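Local atomic coordinates of delta toxin (Clostridium perfringens, PDB entry 2YGT), a protein that probably acts as a haemolytic toxin of the leukocidin/haemolysin type, inserting beta-barrel pores into the membranes of target cells. Residues 42-47 against 273-278; 93-98 against 246-251. All coordinates share one frame; numbering follows the deposited sequence.

Contact 1 (42-47 against 273-278)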
# COMPACT_ATOMS: atom_id res chain seq x y z
N SER A 42 -12.48 10.42 5.52
CA SER A 42 -11.57 10.61 6.65
C SER A 42 -10.20 11.12 6.21
O SER A 42 -9.21 10.98 6.93
CB SER A 42 -11.42 9.30 7.44
OG SER A 42 -10.71 8.33 6.69
N ASN A 43 -10.16 11.71 5.01
CA ASN A 43 -8.95 12.33 4.49
C ASN A 43 -7.81 11.37 4.14
O ASN A 43 -6.64 11.73 4.20
CB ASN A 43 -8.44 13.44 5.41
CG ASN A 43 -9.15 14.76 5.18
OD1 ASN A 43 -9.97 14.88 4.27
N SER A 44 -8.17 10.14 3.78
CA SER A 44 -7.22 9.25 3.14
C SER A 44 -7.14 9.64 1.67
O SER A 44 -8.12 10.14 1.10
CB SER A 44 -7.65 7.79 3.27
OG SER A 44 -7.39 7.30 4.57
N LYS A 45 -5.99 9.43 1.05
CA LYS A 45 -5.80 9.78 -0.34
C LYS A 45 -5.43 8.56 -1.17
O LYS A 45 -4.61 7.74 -0.76
CB LYS A 45 -4.73 10.86 -0.48
CG LYS A 45 -5.09 12.19 0.18
CD LYS A 45 -3.86 13.06 0.39
N ILE A 46 -6.05 8.44 -2.34
CA ILE A 46 -5.68 7.40 -3.28
C ILE A 46 -5.39 8.00 -4.65
O ILE A 46 -6.13 8.87 -5.13
CB ILE A 46 -6.78 6.32 -3.41
CG1 ILE A 46 -6.31 5.19 -4.32
CG2 ILE A 46 -8.06 6.93 -3.94
CD1 ILE A 46 -5.05 4.51 -3.84
N THR A 47 -4.30 7.55 -5.25
CA THR A 47 -3.95 7.93 -6.61
C THR A 47 -3.65 6.69 -7.42
O THR A 47 -2.84 5.85 -7.02
CB THR A 47 -2.73 8.86 -6.64
OG1 THR A 47 -3.09 10.16 -6.17
CG2 THR A 47 -2.18 8.98 -8.06
N ILE A 273 -11.49 1.48 10.63
CA ILE A 273 -12.11 2.29 9.60
C ILE A 273 -11.79 1.75 8.21
O ILE A 273 -10.63 1.48 7.89
CB ILE A 273 -11.71 3.77 9.69
CG1 ILE A 273 -12.37 4.43 10.89
CG2 ILE A 273 -12.10 4.51 8.42
CD1 ILE A 273 -12.22 5.93 10.92
N GLU A 274 -12.83 1.58 7.40
CA GLU A 274 -12.70 1.07 6.04
C GLU A 274 -13.43 1.98 5.07
O GLU A 274 -14.58 2.35 5.29
CB GLU A 274 -13.25 -0.35 5.95
CG GLU A 274 -13.38 -0.87 4.52
CD GLU A 274 -14.01 -2.25 4.47
OE1 GLU A 274 -13.74 -3.06 5.37
OE2 GLU A 274 -14.78 -2.51 3.52
N GLU A 275 -12.75 2.35 3.99
CA GLU A 275 -13.33 3.20 2.96
C GLU A 275 -13.04 2.63 1.58
O GLU A 275 -11.97 2.06 1.34
CB GLU A 275 -12.79 4.62 3.07
CG GLU A 275 -13.25 5.37 4.31
CD GLU A 275 -12.39 6.59 4.62
OE1 GLU A 275 -11.18 6.56 4.32
OE2 GLU A 275 -12.93 7.58 5.16
N THR A 276 -13.99 2.79 0.66
CA THR A 276 -13.86 2.21 -0.67
C THR A 276 -14.11 3.22 -1.79
O THR A 276 -15.07 3.99 -1.74
CB THR A 276 -14.81 1.01 -0.85
OG1 THR A 276 -14.52 0.02 0.14
CG2 THR A 276 -14.66 0.41 -2.24
N VAL A 277 -13.23 3.20 -2.79
CA VAL A 277 -13.37 4.08 -3.94
C VAL A 277 -13.46 3.27 -5.23
O VAL A 277 -12.68 2.34 -5.43
CB VAL A 277 -12.18 5.06 -4.04
CG1 VAL A 277 -12.32 5.94 -5.27
CG2 VAL A 277 -12.11 5.92 -2.79
N LYS A 278 -14.41 3.61 -6.09
CA LYS A 278 -14.59 2.88 -7.34
C LYS A 278 -13.96 3.61 -8.53
O LYS A 278 -14.06 4.83 -8.65
CB LYS A 278 -16.07 2.62 -7.61
CG LYS A 278 -16.72 1.63 -6.65
CD LYS A 278 -18.09 1.21 -7.15
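Ser42 holds one oxygen of the Glu275 carboxylate through two donors. Its backbone N lies 2.9 Å from Glu275 OE2, with a moderately bent N-H...O angle of 141°, and OE2 receives it on its syn lone pair. Its hydroxyl OG gives a second bond to OE2 at 2.8 Å, arriving on the same syn side but 34° out of the carboxylate plane. With chi1 at 69°, between the backbone N and the carbonyl carbon, OG lies close enough to its own amide for both to meet OE2. From strand 263-282, Glu275 reaches over with its CG beside the backbone N and the chain extended beyond it, so that the acid group spans the gap to the turn. The other oxygen, OE1, is hydrogen-bonded to Thr40 OG1; Glu275 thus ties Thr40 to Ser42, while Thr40 OG1, by taking the bond from Ser44 N, closes the loop on itself. Ser44 itself only brushes OE1, with its OG 3.9 Å away. Further along, the contact becomes apolar: Ile46 CG2 meets Val277 CG2 at 4.3 Å, methyl to methyl.

The backbones stay apart, with the CA atoms of Ile46 and Val277 separated by 8.4 Å, as expected where two sheets pack face to face through side chains; Ser42 CA, in the loop ahead of strand 45-54, is similarly distant from Glu275 CA (8.5 Å). Strand 45-54 belongs to one layer, between strands 27-39 and 61-72, and strand 263-282 to the other, between 241-259 and 287-291. Ala38 of strand 27-39 touches both Ile46 and Val277, extending this apolar part of the beta-sandwich.

Contact 2 (93-98 against 246-251)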
# COMPACT_ATOMS: atom_id res chain seq x y z
N TYR A 93 -2.59 -1.33 8.68
CA TYR A 93 -3.15 -0.70 7.49
C TYR A 93 -3.48 -1.79 6.48
O TYR A 93 -2.70 -2.72 6.30
CB TYR A 93 -2.14 0.25 6.85
CG TYR A 93 -1.76 1.47 7.66
CD1 TYR A 93 -2.54 2.62 7.63
CD2 TYR A 93 -0.60 1.49 8.42
CE1 TYR A 93 -2.19 3.74 8.35
CE2 TYR A 93 -0.24 2.61 9.14
CZ TYR A 93 -1.03 3.73 9.10
OH TYR A 93 -0.68 4.84 9.82
N MET A 94 -4.62 -1.68 5.82
CA MET A 94 -5.00 -2.67 4.82
C MET A 94 -5.41 -2.01 3.51
O MET A 94 -6.14 -1.02 3.50
CB MET A 94 -6.14 -3.55 5.34
CG MET A 94 -5.86 -4.18 6.70
SD MET A 94 -7.25 -5.12 7.34
CE MET A 94 -7.37 -6.45 6.14
N VAL A 95 -4.94 -2.57 2.40
CA VAL A 95 -5.28 -2.07 1.07
C VAL A 95 -5.76 -3.18 0.14
O VAL A 95 -5.07 -4.18 -0.05
CB VAL A 95 -4.10 -1.33 0.41
CG1 VAL A 95 -4.50 -0.80 -0.96
CG2 VAL A 95 -3.59 -0.21 1.31
N ASP A 96 -6.94 -2.99 -0.44
CA ASP A 96 -7.48 -3.95 -1.39
C ASP A 96 -7.65 -3.30 -2.76
O ASP A 96 -8.10 -2.16 -2.86
CB ASP A 96 -8.85 -4.46 -0.92
CG ASP A 96 -8.76 -5.35 0.30
OD1 ASP A 96 -7.69 -5.96 0.52
OD2 ASP A 96 -9.75 -5.45 1.04
N LEU A 97 -7.26 -4.02 -3.80
CA LEU A 97 -7.65 -3.66 -5.15
C LEU A 97 -8.50 -4.80 -5.71
O LEU A 97 -8.00 -5.89 -5.97
CB LEU A 97 -6.44 -3.39 -6.05
CG LEU A 97 -6.75 -2.86 -7.45
CD1 LEU A 97 -5.53 -2.18 -8.07
CD2 LEU A 97 -7.29 -3.96 -8.37
N LYS A 98 -9.79 -4.53 -5.87
CA LYS A 98 -10.72 -5.54 -6.33
C LYS A 98 -11.10 -5.34 -7.80
O LYS A 98 -11.52 -4.25 -8.20
CB LYS A 98 -11.97 -5.56 -5.44
CG LYS A 98 -12.94 -6.68 -5.76
N ILE A 246 -10.99 0.09 -4.88
CA ILE A 246 -9.87 0.16 -3.95
C ILE A 246 -10.36 0.49 -2.55
O ILE A 246 -11.08 1.47 -2.34
CB ILE A 246 -8.83 1.19 -4.40
CG1 ILE A 246 -8.24 0.77 -5.75
CG2 ILE A 246 -7.74 1.33 -3.35
CD1 ILE A 246 -7.11 1.64 -6.22
N SER A 247 -9.99 -0.35 -1.59
CA SER A 247 -10.39 -0.15 -0.21
C SER A 247 -9.19 0.18 0.67
O SER A 247 -8.16 -0.50 0.61
CB SER A 247 -11.09 -1.40 0.34
OG SER A 247 -12.22 -1.73 -0.45
N LEU A 248 -9.32 1.23 1.47
CA LEU A 248 -8.31 1.58 2.45
C LEU A 248 -8.88 1.28 3.83
O LEU A 248 -10.00 1.69 4.14
CB LEU A 248 -7.94 3.06 2.35
CG LEU A 248 -7.71 3.62 0.95
CD1 LEU A 248 -7.44 5.11 1.02
CD2 LEU A 248 -6.56 2.90 0.25
N LYS A 249 -8.12 0.56 4.65
CA LYS A 249 -8.57 0.22 5.99
C LYS A 249 -7.46 0.49 7.00
O LYS A 249 -6.29 0.21 6.74
CB LYS A 249 -8.98 -1.25 6.08
CG LYS A 249 -9.80 -1.74 4.90
CD LYS A 249 -9.98 -3.24 4.96
CE LYS A 249 -10.50 -3.79 3.64
NZ LYS A 249 -10.65 -5.27 3.68
N ARG A 250 -7.84 1.04 8.15
CA ARG A 250 -6.90 1.30 9.22
C ARG A 250 -7.46 0.76 10.53
O ARG A 250 -8.60 1.05 10.89
CB ARG A 250 -6.62 2.80 9.34
CG ARG A 250 -5.63 3.17 10.43
CD ARG A 250 -5.59 4.68 10.63
NE ARG A 250 -6.85 5.19 11.14
CZ ARG A 250 -7.29 6.43 10.96
NH1 ARG A 250 -6.56 7.30 10.28
NH2 ARG A 250 -8.46 6.80 11.47
N GLU A 251 -6.67 -0.03 11.24
CA GLU A 251 -7.05 -0.47 12.58
C GLU A 251 -6.29 0.33 13.62
O GLU A 251 -5.07 0.44 13.56
CB GLU A 251 -6.81 -1.96 12.77
CG GLU A 251 -7.25 -2.45 14.15
CD GLU A 251 -6.98 -3.93 14.37
OE1 GLU A 251 -6.72 -4.65 13.38
OE2 GLU A 251 -7.03 -4.37 15.54
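Tyr93 through Leu97 pair in antiparallel register with Arg250 back to Ile246, the strand axes approaching to 4.6 Å with their directions 166° apart. They are neighbours in one sheet of the toxin's beta-sandwich. Two hydrogen-bonded pairs, Met94 with Lys249 and Asp96 with Ser247, each make both backbone bonds; the shortest runs from Met94 N to Lys249 O at 2.7 Å. Between and beyond them lie the non-hydrogen-bonded pairs Tyr93-Arg250, Val95-Leu248 and Leu97-Ile246, whose side chains share the other face.

That second face is mostly apolar and turns to the opposing sheet: Val95 and Ile246 touch Leu67, and Leu248 touches Ile71. Across the pairing, Val95 CG1 is 4.4 Å from Leu248 CD2, and Leu97 CG is 4.3 Å from Ile246 CG1. At the end of this row the Tyr93 ring and the Arg250 chain run side by side in the same direction, with CE1 of the tyrosine 4.1 Å from CG of the arginine. Their polar ends go elsewhere, Tyr93 OH to Leu220 O and Arg250 NH1 to Pro72 O.

On the face of Met94 and Asp96, Lys249 is the connecting side chain. Its CB lies 3.7 Å from Met94 CB, and its CD 4.1 Å from Met94 SD. A first torsion of -43° places CG beside the backbone N, and the extended chain beyond carries the amine diagonally to Asp96, two residues on from its own partner. There Lys249 NZ forms a salt bridge of 2.8 Å with Asp96 OD2, met on the syn side and 27° out of the carboxylate plane.

In the fold
Contact 1 joins the two layers of the sandwich, whereas contact 2 lies within one of them; their centres are 8 Å apart. The strands carrying 246-251 and 273-278 are consecutive and adjacent, probably bonded from Leu248 N to Glu275 O and from Val277 N to Ile246 O, each at 2.8 Å. Ser44 of contact 1 also packs directly on contact 2, its CB 3.5 Å from Leu248 CD1. Neither contact supplies a known metal ligand. The Val277 side chain is about 11 Å from a bound zinc ion, and that of Leu97 about 10 Å from the side chain of Asp166, a zinc-binding residue of this protein that carries no zinc in this chain.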